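Local coordinates for DNA mismatch repair protein MutS (Thermus aquaticus, PDB 1EWQ) that takes part in DNA mismatch repair as an ATP-dependent, weakly ATP-hydrolysing protein that binds mismatched DNA, at residues C[161-166]-C[191-196]; C[410-415]-C[497-502]. All coordinates share one frame; numbering follows the deposited sequence.

Contact 1 of 2, residues C[161-166]-C[191-196]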
ATOM      1  N   LYS C 161       3.452  -5.955 -36.063  1.00 35.09           N
ATOM      2  CA  LYS C 161       3.578  -4.857 -37.015  1.00 36.14           C
ATOM      3  C   LYS C 161       3.404  -3.468 -36.439  1.00 36.59           C
ATOM      4  O   LYS C 161       4.038  -2.519 -36.905  1.00 37.05           O
ATOM      5  CB  LYS C 161       2.591  -5.056 -38.162  1.00 36.51           C
ATOM      6  CG  LYS C 161       1.463  -6.010 -37.821  1.00 37.72           C
ATOM      7  CD  LYS C 161       0.656  -5.534 -36.613  1.00 38.28           C
ATOM      8  CE  LYS C 161       0.164  -6.738 -35.838  1.00 38.44           C
ATOM      9  NZ  LYS C 161       1.331  -7.610 -35.573  1.00 38.23           N
ATOM     10  N   SER C 162       2.554  -3.332 -35.430  1.00 36.86           N
ATOM     11  CA  SER C 162       2.332  -2.022 -34.837  1.00 37.08           C
ATOM     12  C   SER C 162       2.721  -1.982 -33.367  1.00 37.35           C
ATOM     13  O   SER C 162       2.999  -3.013 -32.746  1.00 37.43           O
ATOM     14  CB  SER C 162       0.867  -1.595 -35.006  1.00 37.16           C
ATOM     15  OG  SER C 162      -0.021  -2.450 -34.310  1.00 36.95           O
ATOM     16  N   LYS C 163       2.756  -0.769 -32.826  1.00 37.35           N
ATOM     17  CA  LYS C 163       3.103  -0.547 -31.433  1.00 37.36           C
ATOM     18  C   LYS C 163       1.907  -0.971 -30.592  1.00 36.90           C
ATOM     19  O   LYS C 163       2.054  -1.494 -29.486  1.00 36.86           O
ATOM     20  CB  LYS C 163       3.408   0.933 -31.228  1.00 38.23           C
ATOM     21  CG  LYS C 163       3.986   1.297 -29.881  1.00 39.12           C
ATOM     22  CD  LYS C 163       4.392   2.767 -29.878  1.00 40.23           C
ATOM     23  CE  LYS C 163       3.218   3.649 -30.307  1.00 40.75           C
ATOM     24  NZ  LYS C 163       3.552   5.092 -30.266  1.00 41.85           N
ATOM     25  N   SER C 164       0.717  -0.746 -31.144  1.00 36.16           N
ATOM     26  CA  SER C 164      -0.528  -1.102 -30.484  1.00 35.36           C
ATOM     27  C   SER C 164      -0.558  -2.596 -30.167  1.00 34.72           C
ATOM     28  O   SER C 164      -0.826  -2.990 -29.033  1.00 34.63           O
ATOM     29  CB  SER C 164      -1.711  -0.760 -31.387  1.00 35.62           C
ATOM     30  OG  SER C 164      -2.607   0.096 -30.717  1.00 36.68           O
ATOM     31  N   ALA C 165      -0.287  -3.415 -31.179  1.00 33.87           N
ATOM     32  CA  ALA C 165      -0.288  -4.863 -31.020  1.00 33.20           C
ATOM     33  C   ALA C 165       0.823  -5.296 -30.072  1.00 32.49           C
ATOM     34  O   ALA C 165       0.658  -6.237 -29.299  1.00 32.52           O
ATOM     35  CB  ALA C 165      -0.122  -5.543 -32.369  1.00 33.11           C
ATOM     36  N   LEU C 166       1.958  -4.614 -30.133  1.00 31.69           N
ATOM     37  CA  LEU C 166       3.056  -4.952 -29.238  1.00 31.20           C
ATOM     38  C   LEU C 166       2.556  -4.782 -27.812  1.00 30.69           C
ATOM     39  O   LEU C 166       2.584  -5.722 -27.024  1.00 30.29           O
ATOM     40  CB  LEU C 166       4.257  -4.032 -29.459  1.00 31.10           C
ATOM     41  CG  LEU C 166       5.283  -4.094 -28.316  1.00 31.79           C
ATOM     42  CD1 LEU C 166       5.959  -5.476 -28.299  1.00 31.22           C
ATOM     43  CD2 LEU C 166       6.305  -2.979 -28.485  1.00 31.69           C
ATOM     44  N   LEU C 191       9.756   5.864 -24.308  1.00 47.45           N
ATOM     45  CA  LEU C 191       9.960   5.497 -22.914  1.00 47.70           C
ATOM     46  C   LEU C 191       8.886   6.038 -21.982  1.00 47.89           C
ATOM     47  O   LEU C 191       8.349   5.298 -21.160  1.00 47.94           O
ATOM     48  CB  LEU C 191      11.339   5.964 -22.451  1.00 47.51           C
ATOM     49  CG  LEU C 191      11.765   5.563 -21.042  1.00 47.53           C
ATOM     50  CD1 LEU C 191      11.616   4.057 -20.850  1.00 47.64           C
ATOM     51  CD2 LEU C 191      13.205   6.000 -20.823  1.00 47.36           C
ATOM     52  N   ASP C 192       8.577   7.324 -22.100  1.00 48.21           N
ATOM     53  CA  ASP C 192       7.548   7.921 -21.260  1.00 48.56           C
ATOM     54  C   ASP C 192       6.206   7.242 -21.489  1.00 48.32           C
ATOM     55  O   ASP C 192       5.503   6.914 -20.534  1.00 48.18           O
ATOM     56  CB  ASP C 192       7.433   9.420 -21.545  1.00 49.36           C
ATOM     57  CG  ASP C 192       8.549  10.218 -20.896  1.00 50.15           C
ATOM     58  OD1 ASP C 192       8.606  10.254 -19.643  1.00 50.56           O
ATOM     59  OD2 ASP C 192       9.373  10.798 -21.636  1.00 50.62           O
ATOM     60  N   GLU C 193       5.854   7.033 -22.755  1.00 48.29           N
ATOM     61  CA  GLU C 193       4.595   6.375 -23.088  1.00 48.37           C
ATOM     62  C   GLU C 193       4.588   4.996 -22.450  1.00 48.23           C
ATOM     63  O   GLU C 193       3.600   4.588 -21.844  1.00 48.25           O
ATOM     64  CB  GLU C 193       4.436   6.217 -24.600  1.00 48.58           C
ATOM     65  CG  GLU C 193       3.055   5.715 -25.012  1.00 49.18           C
ATOM     66  CD  GLU C 193       2.958   5.367 -26.489  1.00 49.61           C
ATOM     67  OE1 GLU C 193       1.839   5.443 -27.043  1.00 49.96           O
ATOM     68  OE2 GLU C 193       3.989   5.002 -27.095  1.00 49.71           O
ATOM     69  N   PHE C 194       5.706   4.288 -22.585  1.00 47.94           N
ATOM     70  CA  PHE C 194       5.835   2.949 -22.030  1.00 47.50           C
ATOM     71  C   PHE C 194       5.730   2.947 -20.513  1.00 47.38           C
ATOM     72  O   PHE C 194       4.983   2.157 -19.939  1.00 47.43           O
ATOM     73  CB  PHE C 194       7.171   2.322 -22.424  1.00 47.06           C
ATOM     74  CG  PHE C 194       7.288   0.880 -22.035  1.00 46.58           C
ATOM     75  CD1 PHE C 194       6.865  -0.120 -22.899  1.00 46.39           C
ATOM     76  CD2 PHE C 194       7.758   0.522 -20.777  1.00 46.47           C
ATOM     77  CE1 PHE C 194       6.904  -1.458 -22.514  1.00 46.15           C
ATOM     78  CE2 PHE C 194       7.799  -0.813 -20.381  1.00 46.27           C
ATOM     79  CZ  PHE C 194       7.372  -1.805 -21.250  1.00 46.13           C
ATOM     80  N   ARG C 195       6.492   3.824 -19.867  1.00 47.40           N
ATOM     81  CA  ARG C 195       6.485   3.903 -18.411  1.00 47.54           C
ATOM     82  C   ARG C 195       5.100   4.174 -17.845  1.00 47.21           C
ATOM     83  O   ARG C 195       4.721   3.613 -16.817  1.00 47.05           O
ATOM     84  CB  ARG C 195       7.450   4.989 -17.916  1.00 48.08           C
ATOM     85  CG  ARG C 195       8.904   4.552 -17.795  1.00 48.75           C
ATOM     86  CD  ARG C 195       9.597   5.338 -16.680  1.00 49.59           C
ATOM     87  NE  ARG C 195      10.924   4.815 -16.357  1.00 50.49           N
ATOM     88  CZ  ARG C 195      12.049   5.187 -16.964  1.00 50.98           C
ATOM     89  NH1 ARG C 195      12.020   6.094 -17.934  1.00 51.27           N
ATOM     90  NH2 ARG C 195      13.207   4.646 -16.606  1.00 51.00           N
ATOM     91  N   LYS C 196       4.344   5.039 -18.511  1.00 47.19           N
ATOM     92  CA  LYS C 196       3.007   5.366 -18.039  1.00 47.12           C
ATOM     93  C   LYS C 196       2.063   4.179 -18.146  1.00 46.72           C
ATOM     94  O   LYS C 196       1.320   3.883 -17.211  1.00 46.93           O
ATOM     95  CB  LYS C 196       2.435   6.557 -18.813  1.00 47.36           C
ATOM     96  CG  LYS C 196       2.311   7.820 -17.969  1.00 47.96           C
ATOM     97  CD  LYS C 196       3.661   8.241 -17.383  1.00 48.44           C
ATOM     98  CE  LYS C 196       3.515   9.357 -16.350  1.00 48.63           C
ATOM     99  NZ  LYS C 196       2.922  10.607 -16.916  1.00 48.99           N
TER
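On one face of the mixed sheet of the domain II range, Lys163 in the first turn of helix 163-173 reaches across to Glu193 of helix 188-197 in a salt bridge between neighbouring helices. The backbones stay well apart, with Lys163 CA 10.4 Å from Phe194 CA, and the two long side chains span the gap from opposite directions. Lys163 NZ donates to Glu193 OE2 at 3.2 Å, on the syn lone pair of that oxygen, and OE1 lies farther from NZ at 3.7 Å. With chi1 and chi2 both extended, Lys163 CD comes 3.6 Å from Glu193 OE2, and the bend at chi3 (54°) lays CE beside the carboxylate too. Glu193 is extended beyond CG and thus carries its carboxylate out from its helix. OE2 is gripped twice, since Tyr167 OH, one turn after Lys163, also hydrogen-bonds it. Beneath this partly exposed bridge, Leu166 rests on Leu145 and Leu160, and Phe194 on Val178 and Leu180 of the sheet. The start of helix 163-173 is fixed by Ser162, an N-cap whose OG accepts from Ala165 N at 3.3 Å. The arrangement is a surface interhelical salt bridge above the hydrophobic helix-sheet interface of an alpha/beta fold.

Contact 2 of 2, residues C[410-415]-C[497-502]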
ATOM      1  N   ALA C 410      28.816 -46.191   9.001  1.00 41.72           N
ATOM      2  CA  ALA C 410      30.023 -46.512   9.748  1.00 42.14           C
ATOM      3  C   ALA C 410      30.338 -45.281  10.589  1.00 42.38           C
ATOM      4  O   ALA C 410      30.670 -45.389  11.767  1.00 42.29           O
ATOM      5  CB  ALA C 410      31.184 -46.807   8.789  1.00 41.90           C
ATOM      6  N   LEU C 411      30.208 -44.111   9.965  1.00 42.65           N
ATOM      7  CA  LEU C 411      30.481 -42.846  10.626  1.00 42.92           C
ATOM      8  C   LEU C 411      29.528 -42.564  11.786  1.00 43.18           C
ATOM      9  O   LEU C 411      29.961 -42.115  12.849  1.00 42.94           O
ATOM     10  CB  LEU C 411      30.426 -41.703   9.612  1.00 43.00           C
ATOM     11  CG  LEU C 411      31.533 -41.662   8.552  1.00 43.18           C
ATOM     12  CD1 LEU C 411      31.213 -40.594   7.517  1.00 43.32           C
ATOM     13  CD2 LEU C 411      32.878 -41.371   9.213  1.00 43.53           C
ATOM     14  N   ARG C 412      28.237 -42.823  11.586  1.00 43.62           N
ATOM     15  CA  ARG C 412      27.248 -42.585  12.638  1.00 44.17           C
ATOM     16  C   ARG C 412      27.440 -43.549  13.805  1.00 44.22           C
ATOM     17  O   ARG C 412      27.318 -43.164  14.967  1.00 44.25           O
ATOM     18  CB  ARG C 412      25.822 -42.729  12.097  1.00 44.48           C
ATOM     19  CG  ARG C 412      25.370 -41.632  11.133  1.00 45.50           C
ATOM     20  CD  ARG C 412      23.959 -41.166  11.508  1.00 46.41           C
ATOM     21  NE  ARG C 412      23.249 -40.482  10.429  1.00 46.95           N
ATOM     22  CZ  ARG C 412      22.834 -41.072   9.312  1.00 47.41           C
ATOM     23  NH1 ARG C 412      23.062 -42.367   9.116  1.00 47.58           N
ATOM     24  NH2 ARG C 412      22.180 -40.369   8.394  1.00 47.43           N
ATOM     25  N   ALA C 413      27.733 -44.804  13.485  1.00 44.40           N
ATOM     26  CA  ALA C 413      27.947 -45.829  14.501  1.00 44.66           C
ATOM     27  C   ALA C 413      29.027 -45.388  15.477  1.00 44.80           C
ATOM     28  O   ALA C 413      28.835 -45.423  16.690  1.00 44.77           O
ATOM     29  CB  ALA C 413      28.350 -47.142  13.835  1.00 44.79           C
ATOM     30  N   ALA C 414      30.162 -44.970  14.928  1.00 45.27           N
ATOM     31  CA  ALA C 414      31.291 -44.519  15.724  1.00 45.83           C
ATOM     32  C   ALA C 414      30.947 -43.270  16.532  1.00 46.26           C
ATOM     33  O   ALA C 414      31.530 -43.029  17.592  1.00 46.35           O
ATOM     34  CB  ALA C 414      32.490 -44.247  14.820  1.00 45.94           C
ATOM     35  N   HIS C 415      30.004 -42.473  16.032  1.00 46.45           N
ATOM     36  CA  HIS C 415      29.600 -41.260  16.735  1.00 46.75           C
ATOM     37  C   HIS C 415      28.754 -41.628  17.954  1.00 46.98           C
ATOM     38  O   HIS C 415      28.889 -41.024  19.015  1.00 46.76           O
ATOM     39  CB  HIS C 415      28.789 -40.335  15.823  1.00 46.16           C
ATOM     40  CG  HIS C 415      28.356 -39.068  16.493  1.00 45.38           C
ATOM     41  ND1 HIS C 415      29.213 -38.010  16.711  1.00 45.23           N
ATOM     42  CD2 HIS C 415      27.174 -38.713  17.044  1.00 45.19           C
ATOM     43  CE1 HIS C 415      28.576 -37.059  17.370  1.00 44.85           C
ATOM     44  NE2 HIS C 415      27.337 -37.461  17.584  1.00 44.75           N
ATOM     45  N   ARG C 497      30.188 -34.204   5.792  1.00 44.39           N
ATOM     46  CA  ARG C 497      30.737 -34.373   4.451  1.00 44.35           C
ATOM     47  C   ARG C 497      30.040 -35.483   3.684  1.00 43.89           C
ATOM     48  O   ARG C 497      29.394 -35.235   2.667  1.00 43.93           O
ATOM     49  CB  ARG C 497      32.236 -34.690   4.492  1.00 45.07           C
ATOM     50  CG  ARG C 497      32.798 -34.871   3.084  1.00 46.20           C
ATOM     51  CD  ARG C 497      34.278 -35.181   3.022  1.00 47.27           C
ATOM     52  NE  ARG C 497      34.743 -35.082   1.638  1.00 48.50           N
ATOM     53  CZ  ARG C 497      35.999 -35.276   1.242  1.00 49.21           C
ATOM     54  NH1 ARG C 497      36.934 -35.590   2.129  1.00 49.32           N
ATOM     55  NH2 ARG C 497      36.326 -35.139  -0.041  1.00 49.35           N
ATOM     56  N   ARG C 498      30.192 -36.710   4.170  1.00 43.19           N
ATOM     57  CA  ARG C 498      29.583 -37.873   3.536  1.00 42.58           C
ATOM     58  C   ARG C 498      28.092 -37.681   3.284  1.00 41.91           C
ATOM     59  O   ARG C 498      27.587 -38.043   2.225  1.00 41.58           O
ATOM     60  CB  ARG C 498      29.798 -39.118   4.405  1.00 42.62           C
ATOM     61  CG  ARG C 498      28.886 -40.301   4.073  1.00 42.61           C
ATOM     62  CD  ARG C 498      29.402 -41.162   2.919  1.00 42.61           C
ATOM     63  NE  ARG C 498      29.591 -40.438   1.668  1.00 42.22           N
ATOM     64  CZ  ARG C 498      29.297 -40.932   0.468  1.00 41.93           C
ATOM     65  NH1 ARG C 498      28.796 -42.150   0.350  1.00 41.23           N
ATOM     66  NH2 ARG C 498      29.510 -40.207  -0.618  1.00 42.13           N
ATOM     67  N   GLU C 499      27.388 -37.113   4.256  1.00 41.44           N
ATOM     68  CA  GLU C 499      25.954 -36.915   4.098  1.00 40.96           C
ATOM     69  C   GLU C 499      25.625 -35.923   2.983  1.00 40.79           C
ATOM     70  O   GLU C 499      24.629 -36.087   2.289  1.00 40.51           O
ATOM     71  CB  GLU C 499      25.323 -36.476   5.420  1.00 40.84           C
ATOM     72  CG  GLU C 499      23.801 -36.475   5.379  1.00 40.60           C
ATOM     73  CD  GLU C 499      23.181 -36.495   6.760  1.00 40.46           C
ATOM     74  OE1 GLU C 499      23.688 -35.768   7.646  1.00 40.11           O
ATOM     75  OE2 GLU C 499      22.182 -37.223   6.954  1.00 40.03           O
ATOM     76  N   GLU C 500      26.453 -34.898   2.805  1.00 40.87           N
ATOM     77  CA  GLU C 500      26.206 -33.952   1.729  1.00 41.19           C
ATOM     78  C   GLU C 500      26.507 -34.661   0.407  1.00 40.82           C
ATOM     79  O   GLU C 500      25.809 -34.460  -0.590  1.00 40.54           O
ATOM     80  CB  GLU C 500      27.092 -32.713   1.846  1.00 42.21           C
ATOM     81  CG  GLU C 500      26.676 -31.611   0.871  1.00 44.14           C
ATOM     82  CD  GLU C 500      27.584 -30.398   0.907  1.00 45.12           C
ATOM     83  OE1 GLU C 500      28.651 -30.431   0.252  1.00 45.92           O
ATOM     84  OE2 GLU C 500      27.235 -29.406   1.590  1.00 45.71           O
ATOM     85  N   GLU C 501      27.552 -35.493   0.402  1.00 40.13           N
ATOM     86  CA  GLU C 501      27.922 -36.233  -0.804  1.00 39.65           C
ATOM     87  C   GLU C 501      26.763 -37.146  -1.216  1.00 38.85           C
ATOM     88  O   GLU C 501      26.427 -37.239  -2.394  1.00 38.78           O
ATOM     89  CB  GLU C 501      29.181 -37.090  -0.573  1.00 39.98           C
ATOM     90  CG  GLU C 501      30.407 -36.325  -0.069  1.00 40.67           C
ATOM     91  CD  GLU C 501      31.655 -37.208   0.074  1.00 40.69           C
ATOM     92  OE1 GLU C 501      31.533 -38.377   0.499  1.00 40.52           O
ATOM     93  OE2 GLU C 501      32.764 -36.722  -0.228  1.00 40.91           O
ATOM     94  N   VAL C 502      26.153 -37.815  -0.245  1.00 37.94           N
ATOM     95  CA  VAL C 502      25.039 -38.708  -0.540  1.00 37.18           C
ATOM     96  C   VAL C 502      23.843 -37.920  -1.061  1.00 36.78           C
ATOM     97  O   VAL C 502      23.170 -38.351  -1.995  1.00 36.87           O
ATOM     98  CB  VAL C 502      24.624 -39.517   0.701  1.00 37.03           C
ATOM     99  CG1 VAL C 502      23.408 -40.372   0.384  1.00 36.71           C
ATOM    100  CG2 VAL C 502      25.786 -40.408   1.146  1.00 36.94           C
TER
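Helices 406-433 and 479-511 come together here with Leu411 CA and Arg498 CA 8.7 Å apart, the nearest pair of CA atoms between 410-415 and 497-502. Leu411 and Arg498 make the apolar part of the contact: CD1 of the leucine meets Arg498 CB at 3.7 Å and its CG at 4.2 Å, the two side chains crossing at about a right angle. Only the aliphatic root of the arginine is used. Bends at chi2 (84°) and chi3 (-58°) lead its guanidinium away, where Arg498 NH2 donates to Glu501 OE1 at 2.9 Å from above the carboxylate plane, while NH1 pairs with Asp405 and NH2 also with Glu505. Val502 CG2 lies 3.5 Å over one face of the Arg498 guanidinium, toward the rim. Glu501 OE2 forms a salt bridge with Arg497 NE at 3.2 Å, completing a salt-bridge network along helix 479-511.

The second link is polar. Arg412 NH2 meets Glu499 OE2 at 3.5 Å in a salt bridge whose hydrogen bond is weak; the oxygen lies at the guanidinium edge, near its plane, but the carboxylate is turned 76° from that plane. Glu499 OE2 has stronger partners in the backbone amides of Leu399 and Ile400, so this buried carboxylate also ties down the loop before helix 406-433. Leu411 continues onto Leu494 and Ile495. A leucine laid on an arginine's methylene groups, flanked by ion pairs, is a mixed apolar and ion-paired helix-helix packing, here between two long helices of the MutS domain III range.

How the contacts relate
Contact 1 closes before contact 2 opens along the chain, and the two share no helix, strand or sheet. Their centres are 59 Å apart, their nearest atoms about 41 Å, and they lie on opposite sides of the chain's centre. The 161-166/191-196 pair belongs to domain II and joins helices set on a mixed sheet; the 410-415/497-502 pair belongs to the domain III range and joins two long helices, between which the chain forms a four-stranded antiparallel sheet. Contact 2 is also nearer the bound DNA, its nearest atom about 13 Å from the nucleic acid, against about 32 Å for contact 1. Each joins two helices within a single domain range, and neither links the two ranges.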